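Local coordinates for protein ADP-ribosylating toxin CARDS (Mycoplasma pneumoniae, PDB 4TLV) that transfers ADP-ribose from NAD+ to multiple target proteins, as the main virulence factor of its bacterium, and causes vacuoles to form in mammalian cells, at residues Leu102-Gln107 with Gly113-Ala118; Ala166-Glu171 with Ile250-Asp255; Val220-Ser225 with Lys270-Thr275. One frame throughout, in Å; residues are numbered along the deposited sequence.

Along the chain contact 1 is complete before the other two begin, whereas the segments of contacts 2 and 3 alternate. Contact 1 joins two helices of the mono-ADP-ribosyltransferase domain; its centre is about 35 Å from that of contact 2 and about 33 Å from contact 3's. Contacts 2 and 3 have centres about 10 Å apart and touch where S221 bonds to E252 and the like-charged carboxylates of E252 and E271 come close, perhaps sharing a proton. Both involve the three-stranded sheet of 225-226, 214-219 and 253-258, one through its edge strand and the other through its hairpin. Together they tie the catalytic domain, the region assigned to NAD+ binding and the approach to D2.

Contact 1: Leu102-Gln107 with Gly113-Ala118; sequences LMRQRQ and GDREMA. With GOL (glycerol), chain J.
M103, on helix 92-104, meets A118 and R115 of helix 115-126. Its sulfur SD rests 3.2 Å from A118 CB, a tight contact where alanine's small methyl lets the helices come close; a bend at the last torsion (chi3 -50°) lays CE over the same methyl. Its carbonyl oxygen, near the helix's C-terminal end, accepts from R115 NH1 at 3.2 Å. The oxygen lies in the guanidinium plane, whereas the donor stands above the carbonyl plane.

R104 starts away from the other segment, but its chain folds at chi2 and chi3 and brings the guanidinium flat onto that of R115, centres 3.6 Å apart and planes at 15°. Such stacking of like charges is probably tolerated because the edges of both groups still reach acceptors. Glycerol, probably from the crystallisation liquor, takes R115 NE on O1 at 3.0 Å and R104 NH2 on O3 at 3.0 Å, while R104 NH1 donates to glycerol O2 and to Q119 OE1. Water 1 joins R104 O to R115 NH1, adding a second partner to that nitrogen.

R106 takes positive phi (66°) and ends the helix in a Schellman motif, with Q107 N bonded to L102 O at 2.9 Å. R106's extended side chain brings NH2 to 4.0 Å from R115 NH2, a like charge at the exposed margin.

The second helix opens at N-cap D114, whose OD1 accepts from M117 N. Strand 108-110 lies between helices 92-104 and 115-126 in the chain, with V108 and F110 packing on M103 and F110 also on R115. Strand 526-529 of D3 brings Y527 against R104.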
ATOM      1  N   LEU A 102       8.858 -18.736  -6.917  1.00 15.25           N
ATOM      2  CA  LEU A 102       9.274 -19.698  -7.935  1.00 17.82           C
ATOM      3  C   LEU A 102      10.732 -19.479  -8.374  1.00 18.57           C
ATOM      4  O   LEU A 102      11.491 -20.439  -8.514  1.00 20.12           O
ATOM      5  CB  LEU A 102       8.326 -19.673  -9.129  1.00 16.06           C
ATOM      6  CG  LEU A 102       6.885 -20.098  -8.794  1.00 16.59           C
ATOM      7  CD1 LEU A 102       5.978 -19.765  -9.930  1.00 20.29           C
ATOM      8  CD2 LEU A 102       6.811 -21.586  -8.448  1.00 21.88           C
ATOM      9  N   MET A 103      11.119 -18.225  -8.596  1.00 17.33           N
ATOM     10  CA  MET A 103      12.494 -17.907  -8.963  1.00 15.94           C
ATOM     11  C   MET A 103      13.500 -18.319  -7.888  1.00 21.50           C
ATOM     12  O   MET A 103      14.557 -18.855  -8.209  1.00 19.13           O
ATOM     13  CB  MET A 103      12.652 -16.424  -9.327  1.00 20.60           C
ATOM     14  CG  MET A 103      11.906 -16.050 -10.605  1.00 18.10           C
ATOM     15  SD  MET A 103      12.286 -14.380 -11.158  1.00 23.55           S
ATOM     16  CE  MET A 103      12.033 -13.465  -9.641  1.00 20.55           C
ATOM     17  N   ARG A 104      13.185 -18.078  -6.617  1.00 15.38           N
ATOM     18  CA  ARG A 104      14.117 -18.449  -5.556  1.00 16.09           C
ATOM     19  C   ARG A 104      14.218 -19.971  -5.415  1.00 20.32           C
ATOM     20  O   ARG A 104      15.260 -20.484  -5.022  1.00 19.07           O
ATOM     21  CB  ARG A 104      13.717 -17.860  -4.203  1.00 15.58           C
ATOM     22  CG  ARG A 104      13.736 -16.332  -4.123  1.00 15.42           C
ATOM     23  CD  ARG A 104      15.030 -15.701  -4.651  1.00 16.64           C
ATOM     24  NE  ARG A 104      16.253 -16.169  -3.980  1.00 18.06           N
ATOM     25  CZ  ARG A 104      17.470 -15.708  -4.260  1.00 20.45           C
ATOM     26  NH1 ARG A 104      17.623 -14.764  -5.174  1.00 18.39           N
ATOM     27  NH2 ARG A 104      18.539 -16.182  -3.625  1.00 21.12           N
ATOM     28  N   GLN A 105      13.127 -20.681  -5.699  1.00 18.65           N
ATOM     29  CA  GLN A 105      13.122 -22.142  -5.573  1.00 21.84           C
ATOM     30  C   GLN A 105      13.633 -22.783  -6.859  1.00 21.33           C
ATOM     31  O   GLN A 105      13.666 -24.005  -6.973  1.00 27.06           O
ATOM     32  CB  GLN A 105      11.717 -22.676  -5.234  1.00 24.11           C
ATOM     33  CG  GLN A 105      11.148 -22.196  -3.890  1.00 24.53           C
ATOM     34  CD  GLN A 105      10.125 -23.160  -3.299  1.00 29.55           C
ATOM     35  OE1 GLN A 105      10.438 -24.325  -3.042  1.00 29.61           O
ATOM     36  NE2 GLN A 105       8.903 -22.677  -3.067  1.00 21.63           N
ATOM     37  N   ARG A 106      14.000 -21.951  -7.830  1.00 18.63           N
ATOM     38  CA  ARG A 106      14.555 -22.398  -9.109  1.00 22.64           C
ATOM     39  C   ARG A 106      13.571 -23.181  -9.997  1.00 28.51           C
ATOM     40  O   ARG A 106      13.919 -24.207 -10.585  1.00 26.04           O
ATOM     41  CB  ARG A 106      15.855 -23.189  -8.870  1.00 25.41           C
ATOM     42  CG  ARG A 106      16.923 -22.355  -8.161  1.00 31.15           C
ATOM     43  CD  ARG A 106      18.046 -23.209  -7.571  1.00 37.91           C
ATOM     44  NE  ARG A 106      19.085 -22.372  -6.976  1.00 50.90           N
ATOM     45  CZ  ARG A 106      19.727 -21.405  -7.632  1.00 51.43           C
ATOM     46  NH1 ARG A 106      19.432 -21.155  -8.906  1.00 49.92           N
ATOM     47  NH2 ARG A 106      20.665 -20.685  -7.019  1.00 51.42           N
ATOM     48  N   GLN A 107      12.352 -22.670 -10.127  1.00 21.49           N
ATOM     49  CA  GLN A 107      11.323 -23.351 -10.906  1.00 20.39           C
ATOM     50  C   GLN A 107      10.881 -22.490 -12.066  1.00 25.23           C
ATOM     51  O   GLN A 107       9.730 -22.530 -12.499  1.00 28.30           O
ATOM     52  CB  GLN A 107      10.148 -23.731 -10.001  1.00 23.19           C
ATOM     53  CG  GLN A 107      10.582 -24.627  -8.841  1.00 22.75           C
ATOM     54  CD  GLN A 107       9.525 -24.787  -7.754  1.00 38.64           C
ATOM     55  OE1 GLN A 107       8.387 -24.351  -7.906  1.00 50.06           O
ATOM     56  NE2 GLN A 107       9.905 -25.426  -6.650  1.00 42.74           N
ATOM     57  N   GLY A 113      15.975 -12.538 -20.471  1.00 24.45           N
ATOM     58  CA  GLY A 113      16.411 -11.963 -19.208  1.00 23.82           C
ATOM     59  C   GLY A 113      16.877 -13.005 -18.204  1.00 23.38           C
ATOM     60  O   GLY A 113      17.186 -14.143 -18.562  1.00 23.75           O
ATOM     61  N   ASP A 114      16.932 -12.618 -16.934  1.00 19.64           N
ATOM     62  CA  ASP A 114      17.410 -13.508 -15.881  1.00 20.93           C
ATOM     63  C   ASP A 114      16.839 -13.132 -14.519  1.00 20.14           C
ATOM     64  O   ASP A 114      16.101 -12.164 -14.404  1.00 19.71           O
ATOM     65  CB  ASP A 114      18.945 -13.553 -15.848  1.00 18.84           C
ATOM     66  CG  ASP A 114      19.595 -12.179 -15.589  1.00 26.98           C
ATOM     67  OD1 ASP A 114      18.972 -11.279 -14.973  1.00 23.62           O
ATOM     68  OD2 ASP A 114      20.771 -12.006 -15.986  1.00 29.68           O
ATOM     69  N   ARG A 115      17.192 -13.892 -13.491  1.00 15.08           N
ATOM     70  CA  ARG A 115      16.609 -13.678 -12.174  1.00 17.92           C
ATOM     71  C   ARG A 115      16.970 -12.313 -11.563  1.00 21.17           C
ATOM     72  O   ARG A 115      16.129 -11.674 -10.937  1.00 18.36           O
ATOM     73  CB  ARG A 115      16.971 -14.803 -11.213  1.00 16.10           C
ATOM     74  CG  ARG A 115      16.305 -14.637  -9.839  1.00 19.23           C
ATOM     75  CD  ARG A 115      16.513 -15.841  -8.973  1.00 18.91           C
ATOM     76  NE  ARG A 115      17.868 -15.916  -8.429  1.00 22.30           N
ATOM     77  CZ  ARG A 115      18.282 -16.887  -7.621  1.00 24.34           C
ATOM     78  NH1 ARG A 115      17.451 -17.852  -7.261  1.00 23.57           N
ATOM     79  NH2 ARG A 115      19.520 -16.892  -7.158  1.00 25.30           N
ATOM     80  N   GLU A 116      18.212 -11.877 -11.738  1.00 18.68           N
ATOM     81  CA  GLU A 116      18.624 -10.574 -11.220  1.00 22.71           C
ATOM     82  C   GLU A 116      17.718  -9.475 -11.784  1.00 22.68           C
ATOM     83  O   GLU A 116      17.221  -8.626 -11.043  1.00 17.65           O
ATOM     84  CB  GLU A 116      20.098 -10.287 -11.541  1.00 26.61           C
ATOM     85  CG  GLU A 116      20.600  -8.937 -11.011  1.00 34.55           C
ATOM     86  CD  GLU A 116      22.057  -8.631 -11.389  1.00 52.04           C
ATOM     87  OE1 GLU A 116      22.673  -9.432 -12.132  1.00 57.24           O
ATOM     88  OE2 GLU A 116      22.585  -7.586 -10.939  1.00 48.95           O
ATOM     89  N   MET A 117      17.487  -9.505 -13.091  1.00 17.67           N
ATOM     90  CA  MET A 117      16.601  -8.536 -13.723  1.00 19.76           C
ATOM     91  C   MET A 117      15.162  -8.652 -13.220  1.00 20.37           C
ATOM     92  O   MET A 117      14.491  -7.643 -13.005  1.00 16.31           O
ATOM     93  CB  MET A 117      16.618  -8.708 -15.244  1.00 22.11           C
ATOM     94  CG  MET A 117      17.952  -8.398 -15.891  1.00 21.42           C
ATOM     95  SD  MET A 117      17.985  -8.916 -17.627  1.00 32.26           S
ATOM     96  CE  MET A 117      16.715  -7.872 -18.370  1.00 31.80           C
ATOM     97  N   ALA A 118      14.677  -9.882 -13.056  1.00 17.73           N
ATOM     98  CA  ALA A 118      13.307 -10.076 -12.590  1.00 18.55           C
ATOM     99  C   ALA A 118      13.146  -9.513 -11.181  1.00 16.89           C
ATOM    100  O   ALA A 118      12.113  -8.922 -10.849  1.00 16.11           O
ATOM    101  CB  ALA A 118      12.921 -11.553 -12.626  1.00 16.30           C
TER
HETATM  102  C1  GOL J 604      21.066 -14.157  -7.715  0.89 35.56           C
HETATM  103  O1  GOL J 604      19.920 -13.766  -8.444  0.89 31.86           O
HETATM  104  C2  GOL J 604      21.231 -13.290  -6.470  0.89 36.11           C
HETATM  105  O2  GOL J 604      19.969 -12.911  -5.967  0.89 35.00           O
HETATM  106  C3  GOL J 604      21.957 -14.085  -5.397  0.89 37.44           C
HETATM  107  O3  GOL J 604      21.042 -14.918  -4.719  0.89 29.03           O
HETATM  108  O   HOH W   1      18.076 -19.812  -5.028  1.00 24.80           O

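Contact 2: Ala166-Glu171 with Ile250-Asp255. With SO4 (sulfate ion), chain H.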
ATOM      1  N   ALA A 166       8.645  24.058  -6.947  1.00 13.96           N
ATOM      2  CA  ALA A 166       9.474  23.812  -8.125  1.00 14.90           C
ATOM      3  C   ALA A 166       8.776  24.189  -9.427  1.00 16.85           C
ATOM      4  O   ALA A 166       9.003  23.569 -10.462  1.00 16.24           O
ATOM      5  CB  ALA A 166       9.938  22.344  -8.158  1.00 15.80           C
ATOM      6  N   GLY A 167       7.899  25.187  -9.375  1.00 17.06           N
ATOM      7  CA  GLY A 167       7.239  25.664 -10.580  1.00 16.80           C
ATOM      8  C   GLY A 167       6.057  24.835 -11.057  1.00 21.62           C
ATOM      9  O   GLY A 167       5.593  25.006 -12.191  1.00 21.61           O
ATOM     10  N   ARG A 168       5.573  23.925 -10.212  1.00 16.19           N
ATOM     11  CA  ARG A 168       4.399  23.115 -10.548  1.00 14.18           C
ATOM     12  C   ARG A 168       3.221  23.504  -9.663  1.00 14.03           C
ATOM     13  O   ARG A 168       3.409  23.900  -8.518  1.00 13.88           O
ATOM     14  CB  ARG A 168       4.698  21.618 -10.405  1.00 13.39           C
ATOM     15  CG  ARG A 168       5.545  21.059 -11.549  1.00 17.81           C
ATOM     16  CD  ARG A 168       4.674  20.583 -12.673  1.00 23.55           C
ATOM     17  NE  ARG A 168       5.445  20.046 -13.788  1.00 24.80           N
ATOM     18  CZ  ARG A 168       4.916  19.436 -14.839  1.00 27.76           C
ATOM     19  NH1 ARG A 168       3.600  19.246 -14.920  1.00 23.51           N
ATOM     20  NH2 ARG A 168       5.712  18.999 -15.807  1.00 29.65           N
ATOM     21  N   VAL A 169       2.009  23.383 -10.193  1.00 13.85           N
ATOM     22  CA  VAL A 169       0.818  23.834  -9.483  1.00 16.24           C
ATOM     23  C   VAL A 169       0.140  22.677  -8.759  1.00 13.17           C
ATOM     24  O   VAL A 169      -0.245  21.701  -9.391  1.00 12.28           O
ATOM     25  CB  VAL A 169      -0.200  24.431 -10.456  1.00 18.71           C
ATOM     26  CG1 VAL A 169      -1.441  24.878  -9.703  1.00 17.98           C
ATOM     27  CG2 VAL A 169       0.432  25.588 -11.231  1.00 19.01           C
ATOM     28  N   VAL A 170       0.010  22.796  -7.439  1.00 12.77           N
ATOM     29  CA  VAL A 170      -0.551  21.737  -6.608  1.00 12.09           C
ATOM     30  C   VAL A 170      -2.017  21.494  -6.933  1.00 13.16           C
ATOM     31  O   VAL A 170      -2.842  22.403  -6.841  1.00 11.99           O
ATOM     32  CB  VAL A 170      -0.421  22.085  -5.104  1.00 10.21           C
ATOM     33  CG1 VAL A 170      -1.033  20.988  -4.239  1.00  9.93           C
ATOM     34  CG2 VAL A 170       1.047  22.320  -4.714  1.00 10.68           C
ATOM     35  N   GLU A 171      -2.328  20.253  -7.297  1.00 11.80           N
ATOM     36  CA  GLU A 171      -3.674  19.855  -7.650  1.00 11.93           C
ATOM     37  C   GLU A 171      -4.190  18.797  -6.690  1.00 12.67           C
ATOM     38  O   GLU A 171      -3.413  18.042  -6.099  1.00 12.85           O
ATOM     39  CB  GLU A 171      -3.698  19.244  -9.055  1.00 14.16           C
ATOM     40  CG  GLU A 171      -3.186  20.149 -10.141  1.00 16.91           C
ATOM     41  CD  GLU A 171      -4.233  21.133 -10.627  1.00 17.79           C
ATOM     42  OE1 GLU A 171      -5.413  20.747 -10.767  1.00 21.73           O
ATOM     43  OE2 GLU A 171      -3.858  22.293 -10.881  1.00 25.82           O
ATOM     44  N   ILE A 250      -1.913  11.512 -18.531  1.00 13.51           N
ATOM     45  CA  ILE A 250      -2.010  12.453 -17.428  1.00 13.98           C
ATOM     46  C   ILE A 250      -0.848  12.246 -16.449  1.00 17.90           C
ATOM     47  O   ILE A 250      -0.870  11.333 -15.624  1.00 14.53           O
ATOM     48  CB  ILE A 250      -3.375  12.341 -16.749  1.00 14.91           C
ATOM     49  CG1 ILE A 250      -4.467  12.747 -17.752  1.00 25.43           C
ATOM     50  CG2 ILE A 250      -3.433  13.234 -15.498  1.00 16.62           C
ATOM     51  CD1 ILE A 250      -5.851  12.600 -17.227  1.00 30.32           C
ATOM     52  N   ALA A 251       0.164  13.105 -16.560  1.00 14.77           N
ATOM     53  CA  ALA A 251       1.410  12.971 -15.806  1.00 14.01           C
ATOM     54  C   ALA A 251       2.258  14.209 -16.079  1.00 16.11           C
ATOM     55  O   ALA A 251       2.027  14.895 -17.083  1.00 14.07           O
ATOM     56  CB  ALA A 251       2.158  11.723 -16.247  1.00 12.01           C
ATOM     57  N   GLU A 252       3.228  14.492 -15.205  1.00 11.91           N
ATOM     58  CA  GLU A 252       4.159  15.593 -15.455  1.00 15.35           C
ATOM     59  C   GLU A 252       5.019  15.246 -16.657  1.00 20.98           C
ATOM     60  O   GLU A 252       5.380  16.126 -17.451  1.00 17.68           O
ATOM     61  CB  GLU A 252       5.057  15.872 -14.243  1.00 15.70           C
ATOM     62  CG  GLU A 252       4.316  16.292 -12.971  1.00 14.55           C
ATOM     63  CD  GLU A 252       5.249  16.956 -11.945  1.00 15.43           C
ATOM     64  OE1 GLU A 252       6.448  17.176 -12.255  1.00 17.29           O
ATOM     65  OE2 GLU A 252       4.776  17.277 -10.837  1.00 14.39           O
ATOM     66  N   LYS A 253       5.331  13.958 -16.801  1.00 14.77           N
ATOM     67  CA  LYS A 253       6.305  13.532 -17.790  1.00 17.40           C
ATOM     68  C   LYS A 253       6.376  12.017 -17.834  1.00 18.57           C
ATOM     69  O   LYS A 253       6.026  11.359 -16.860  1.00 17.71           O
ATOM     70  CB  LYS A 253       7.662  14.101 -17.370  1.00 20.87           C
ATOM     71  CG  LYS A 253       8.827  13.782 -18.261  1.00 34.56           C
ATOM     72  CD  LYS A 253      10.118  14.157 -17.525  1.00 33.70           C
ATOM     73  CE  LYS A 253      11.343  13.752 -18.316  1.00 33.97           C
ATOM     74  NZ  LYS A 253      12.550  13.697 -17.441  1.00 40.17           N
ATOM     75  N   ILE A 254       6.821  11.461 -18.959  1.00 17.27           N
ATOM     76  CA  ILE A 254       7.082  10.023 -19.057  1.00 16.74           C
ATOM     77  C   ILE A 254       8.577   9.799 -19.255  1.00 20.32           C
ATOM     78  O   ILE A 254       9.209  10.452 -20.079  1.00 18.73           O
ATOM     79  CB  ILE A 254       6.254   9.317 -20.173  1.00 21.25           C
ATOM     80  CG1 ILE A 254       4.820   9.048 -19.712  1.00 22.56           C
ATOM     81  CG2 ILE A 254       6.852   7.950 -20.502  1.00 19.49           C
ATOM     82  CD1 ILE A 254       3.965  10.250 -19.559  1.00 28.69           C
ATOM     83  N   ASP A 255       9.152   8.919 -18.449  1.00 16.63           N
ATOM     84  CA  ASP A 255      10.562   8.571 -18.567  1.00 17.25           C
ATOM     85  C   ASP A 255      10.731   7.118 -18.966  1.00 20.41           C
ATOM     86  O   ASP A 255       9.953   6.265 -18.549  1.00 17.33           O
ATOM     87  CB  ASP A 255      11.274   8.794 -17.243  1.00 17.39           C
ATOM     88  CG  ASP A 255      11.361  10.260 -16.874  1.00 27.57           C
ATOM     89  OD1 ASP A 255      12.180  10.974 -17.486  1.00 28.59           O
ATOM     90  OD2 ASP A 255      10.598  10.698 -15.989  1.00 24.32           O
TER
HETATM   91  S   SO4 H 602      13.441  16.452 -15.615  0.63 35.45           S
HETATM   92  O1  SO4 H 602      12.259  16.081 -16.384  0.63 37.15           O
HETATM   93  O2  SO4 H 602      14.098  15.243 -15.121  0.63 30.03           O
HETATM   94  O3  SO4 H 602      13.038  17.323 -14.513  0.63 30.96           O
HETATM   95  O4  SO4 H 602      14.373  17.172 -16.482  0.63 35.74           O
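R168 and E252 form a stacked arginine-glutamate salt bridge between two antiparallel sheets: R168 lies on strand 168-181 of the five-stranded transferase sheet, and E252 belongs to the segment leading into strand 253-258, in the region assigned to NAD+ binding. CB of R168 points toward the other segment, and a turn at chi2 (-89°) then runs the chain past E252 in the opposite direction. CG, the first to touch, meets the carboxylate oxygens of E252 and also packs against E271. CD lies over the carboxylate, 3.7 Å from E252 CD. NE comes next, 3.4 Å from E252 OE1, but that oxygen stands well out of the guanidinium plane, so charge attraction holds the pair and no N-H is aimed at it. CZ is covered by E252 CB at 3.6 Å, and NH1 passes over E252 CG while donating to W66 O. Finally NH2 reaches E252 O at 3.3 Å, a weak bond bent to 134°.

Guanidinium and carboxylate are only 11° from parallel. Arginine suits this place because its flat group lies along the glutamate's stem and carboxylate while NH1 and NH2 reach backbone carbonyls. NH2 also lies near the like-charged R68, which the glutamate probably helps to offset. E252 OE2 is hydrogen-bonded to S221 OG, which helps to fix the carboxylate's rotation.

Beyond the salt bridge K253 extends away to a sulfate, probably from the crystallisation liquor and also held by S267; its NZ sits 2.6 Å from sulfate O1 and makes a salt bridge with D255, 2.7 Å from OD1, on its syn lone pair.

Contact 3: Val220-Ser225 with Lys270-Thr275; sequences VSEGTS and KELEDT
A type I' beta turn, S221 to T224, and the KELED motif of host ER trafficking meet here. E222 and G223 fill the central turn positions, both with positive phi; glycine takes this easily at 83°, and E222 accepts 54°. The turn closes with T224 N on S221 O at 3.0 Å.

E222 N, left over by the turn, is taken by the motif: E271 OE1 accepts it at 2.8 Å and 162°, nearly along the carboxylate's C-O axis. The glutamate's chain stays extended beyond CG, long enough to bring a buried carboxylate to a buried backbone N-H. The same oxygen lies 3.5 Å from S221 CB.

L272 adds the apolar half. Its CD2 methyl lies 3.6 Å from E222 CB and also meets CG, covering the aliphatic stem of a glutamate whose OE1 binds T433. The motif as a whole is solvent-exposed in the crystal; of its five residues E271 is the one that is buried, while L272 stays partly exposed.

The turn links strands 214-219 and 225-226. It leans on the chain between strands 253-258 and 278-281, where G223 N donates to S268 OG; E222 also has a backbone hydrogen bond to A436, in the D2 domain.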
ATOM      1  N   VAL A 220       4.047  11.291 -11.682  1.00 12.43           N
ATOM      2  CA  VAL A 220       2.766  11.904 -11.319  1.00 12.99           C
ATOM      3  C   VAL A 220       2.848  12.825 -10.097  1.00  9.92           C
ATOM      4  O   VAL A 220       1.873  12.971  -9.354  1.00 10.76           O
ATOM      5  CB  VAL A 220       1.629  10.853 -11.178  1.00 11.82           C
ATOM      6  CG1 VAL A 220       1.309  10.245 -12.543  1.00 11.99           C
ATOM      7  CG2 VAL A 220       2.006   9.759 -10.142  1.00  8.93           C
ATOM      8  N   SER A 221       4.025  13.429  -9.921  1.00 10.39           N
ATOM      9  CA  SER A 221       4.300  14.482  -8.938  1.00 11.26           C
ATOM     10  C   SER A 221       4.741  13.949  -7.585  1.00 11.22           C
ATOM     11  O   SER A 221       4.423  12.821  -7.212  1.00 11.98           O
ATOM     12  CB  SER A 221       3.119  15.444  -8.757  1.00 14.18           C
ATOM     13  OG  SER A 221       2.646  15.920 -10.005  1.00 14.60           O
ATOM     14  N   GLU A 222       5.501  14.779  -6.881  1.00 11.13           N
ATOM     15  CA  GLU A 222       6.001  14.462  -5.553  1.00 10.20           C
ATOM     16  C   GLU A 222       6.750  13.135  -5.502  1.00 10.93           C
ATOM     17  O   GLU A 222       6.685  12.406  -4.514  1.00 10.46           O
ATOM     18  CB  GLU A 222       4.872  14.500  -4.534  1.00 12.08           C
ATOM     19  CG  GLU A 222       4.420  15.921  -4.277  1.00 15.04           C
ATOM     20  CD  GLU A 222       3.275  15.990  -3.301  1.00 15.47           C
ATOM     21  OE1 GLU A 222       2.224  15.365  -3.573  1.00 15.12           O
ATOM     22  OE2 GLU A 222       3.446  16.668  -2.273  1.00 17.96           O
ATOM     23  N   GLY A 223       7.478  12.853  -6.573  1.00 10.85           N
ATOM     24  CA  GLY A 223       8.350  11.686  -6.608  1.00 10.18           C
ATOM     25  C   GLY A 223       7.637  10.397  -6.972  1.00  9.80           C
ATOM     26  O   GLY A 223       8.263   9.332  -7.039  1.00 10.44           O
ATOM     27  N   THR A 224       6.337  10.488  -7.206  1.00  9.32           N
ATOM     28  CA  THR A 224       5.497   9.303  -7.378  1.00  9.94           C
ATOM     29  C   THR A 224       5.578   8.751  -8.798  1.00 11.57           C
ATOM     30  O   THR A 224       5.500   9.511  -9.755  1.00 13.10           O
ATOM     31  CB  THR A 224       4.026   9.636  -7.019  1.00 11.54           C
ATOM     32  OG1 THR A 224       3.992  10.145  -5.686  1.00 10.59           O
ATOM     33  CG2 THR A 224       3.129   8.409  -7.109  1.00  9.07           C
ATOM     34  N   SER A 225       5.765   7.436  -8.918  1.00 12.41           N
ATOM     35  CA  SER A 225       5.769   6.748 -10.209  1.00 13.26           C
ATOM     36  C   SER A 225       4.405   6.122 -10.466  1.00 10.83           C
ATOM     37  O   SER A 225       3.792   5.593  -9.543  1.00 11.76           O
ATOM     38  CB  SER A 225       6.805   5.611 -10.198  1.00 12.30           C
ATOM     39  OG  SER A 225       8.066   6.062  -9.759  1.00 14.75           O
ATOM     40  N   LYS A 270      11.727  16.570  -6.294  1.00 14.44           N
ATOM     41  CA  LYS A 270      12.264  17.882  -5.913  1.00 12.32           C
ATOM     42  C   LYS A 270      11.177  18.862  -5.448  1.00 13.43           C
ATOM     43  O   LYS A 270      11.481  19.912  -4.911  1.00 11.89           O
ATOM     44  CB  LYS A 270      13.043  18.505  -7.059  1.00 14.25           C
ATOM     45  CG  LYS A 270      12.205  18.947  -8.222  1.00 16.93           C
ATOM     46  CD  LYS A 270      13.070  19.659  -9.254  1.00 20.34           C
ATOM     47  CE  LYS A 270      12.278  19.943 -10.514  1.00 21.23           C
ATOM     48  NZ  LYS A 270      13.170  20.618 -11.517  1.00 23.83           N
ATOM     49  N   GLU A 271       9.914  18.516  -5.681  1.00 13.02           N
ATOM     50  CA  GLU A 271       8.796  19.326  -5.210  1.00 13.09           C
ATOM     51  C   GLU A 271       8.584  19.257  -3.697  1.00 12.15           C
ATOM     52  O   GLU A 271       7.839  20.078  -3.146  1.00 13.87           O
ATOM     53  CB  GLU A 271       7.489  18.889  -5.913  1.00 14.30           C
ATOM     54  CG  GLU A 271       7.480  19.142  -7.414  1.00 14.33           C
ATOM     55  CD  GLU A 271       6.422  18.357  -8.181  1.00 14.51           C
ATOM     56  OE1 GLU A 271       5.798  17.440  -7.609  1.00 11.79           O
ATOM     57  OE2 GLU A 271       6.213  18.661  -9.381  1.00 15.12           O
ATOM     58  N   LEU A 272       9.167  18.262  -3.022  1.00 10.03           N
ATOM     59  CA  LEU A 272       8.789  18.007  -1.622  1.00 11.98           C
ATOM     60  C   LEU A 272       9.264  19.115  -0.695  1.00 15.59           C
ATOM     61  O   LEU A 272      10.386  19.582  -0.826  1.00 12.24           O
ATOM     62  CB  LEU A 272       9.339  16.660  -1.123  1.00 12.48           C
ATOM     63  CG  LEU A 272       8.913  15.430  -1.942  1.00 13.65           C
ATOM     64  CD1 LEU A 272       9.445  14.165  -1.299  1.00 16.18           C
ATOM     65  CD2 LEU A 272       7.401  15.369  -2.074  1.00 12.19           C
ATOM     66  N   GLU A 273       8.404  19.509   0.241  1.00 14.91           N
ATOM     67  CA  GLU A 273       8.730  20.503   1.260  1.00 17.55           C
ATOM     68  C   GLU A 273       8.244  19.982   2.594  1.00 16.41           C
ATOM     69  O   GLU A 273       7.290  19.212   2.648  1.00 15.30           O
ATOM     70  CB  GLU A 273       8.005  21.836   0.988  1.00 17.16           C
ATOM     71  CG  GLU A 273       8.317  22.464  -0.354  1.00 20.52           C
ATOM     72  CD  GLU A 273       7.243  23.458  -0.822  1.00 26.16           C
ATOM     73  OE1 GLU A 273       6.119  23.506  -0.237  1.00 27.94           O
ATOM     74  OE2 GLU A 273       7.528  24.178  -1.797  1.00 32.56           O
ATOM     75  N   ASP A 274       8.901  20.405   3.667  1.00 14.22           N
ATOM     76  CA  ASP A 274       8.475  20.064   5.015  1.00 16.67           C
ATOM     77  C   ASP A 274       7.276  20.919   5.397  1.00 18.83           C
ATOM     78  O   ASP A 274       7.351  22.147   5.367  1.00 19.20           O
ATOM     79  CB  ASP A 274       9.618  20.308   6.001  1.00 19.99           C
ATOM     80  CG  ASP A 274      10.736  19.282   5.875  1.00 23.57           C
ATOM     81  OD1 ASP A 274      10.543  18.232   5.220  1.00 20.73           O
ATOM     82  OD2 ASP A 274      11.803  19.527   6.465  1.00 30.08           O
ATOM     83  N   THR A 275       6.168  20.280   5.748  1.00 16.30           N
ATOM     84  CA  THR A 275       4.949  21.016   6.066  1.00 15.62           C
ATOM     85  C   THR A 275       4.418  20.670   7.454  1.00 16.13           C
ATOM     86  O   THR A 275       4.132  19.501   7.741  1.00 18.32           O
ATOM     87  CB  THR A 275       3.825  20.699   5.041  1.00 15.79           C
ATOM     88  OG1 THR A 275       3.565  19.288   5.033  1.00 15.49           O
ATOM     89  CG2 THR A 275       4.233  21.110   3.629  1.00 19.54           C
TER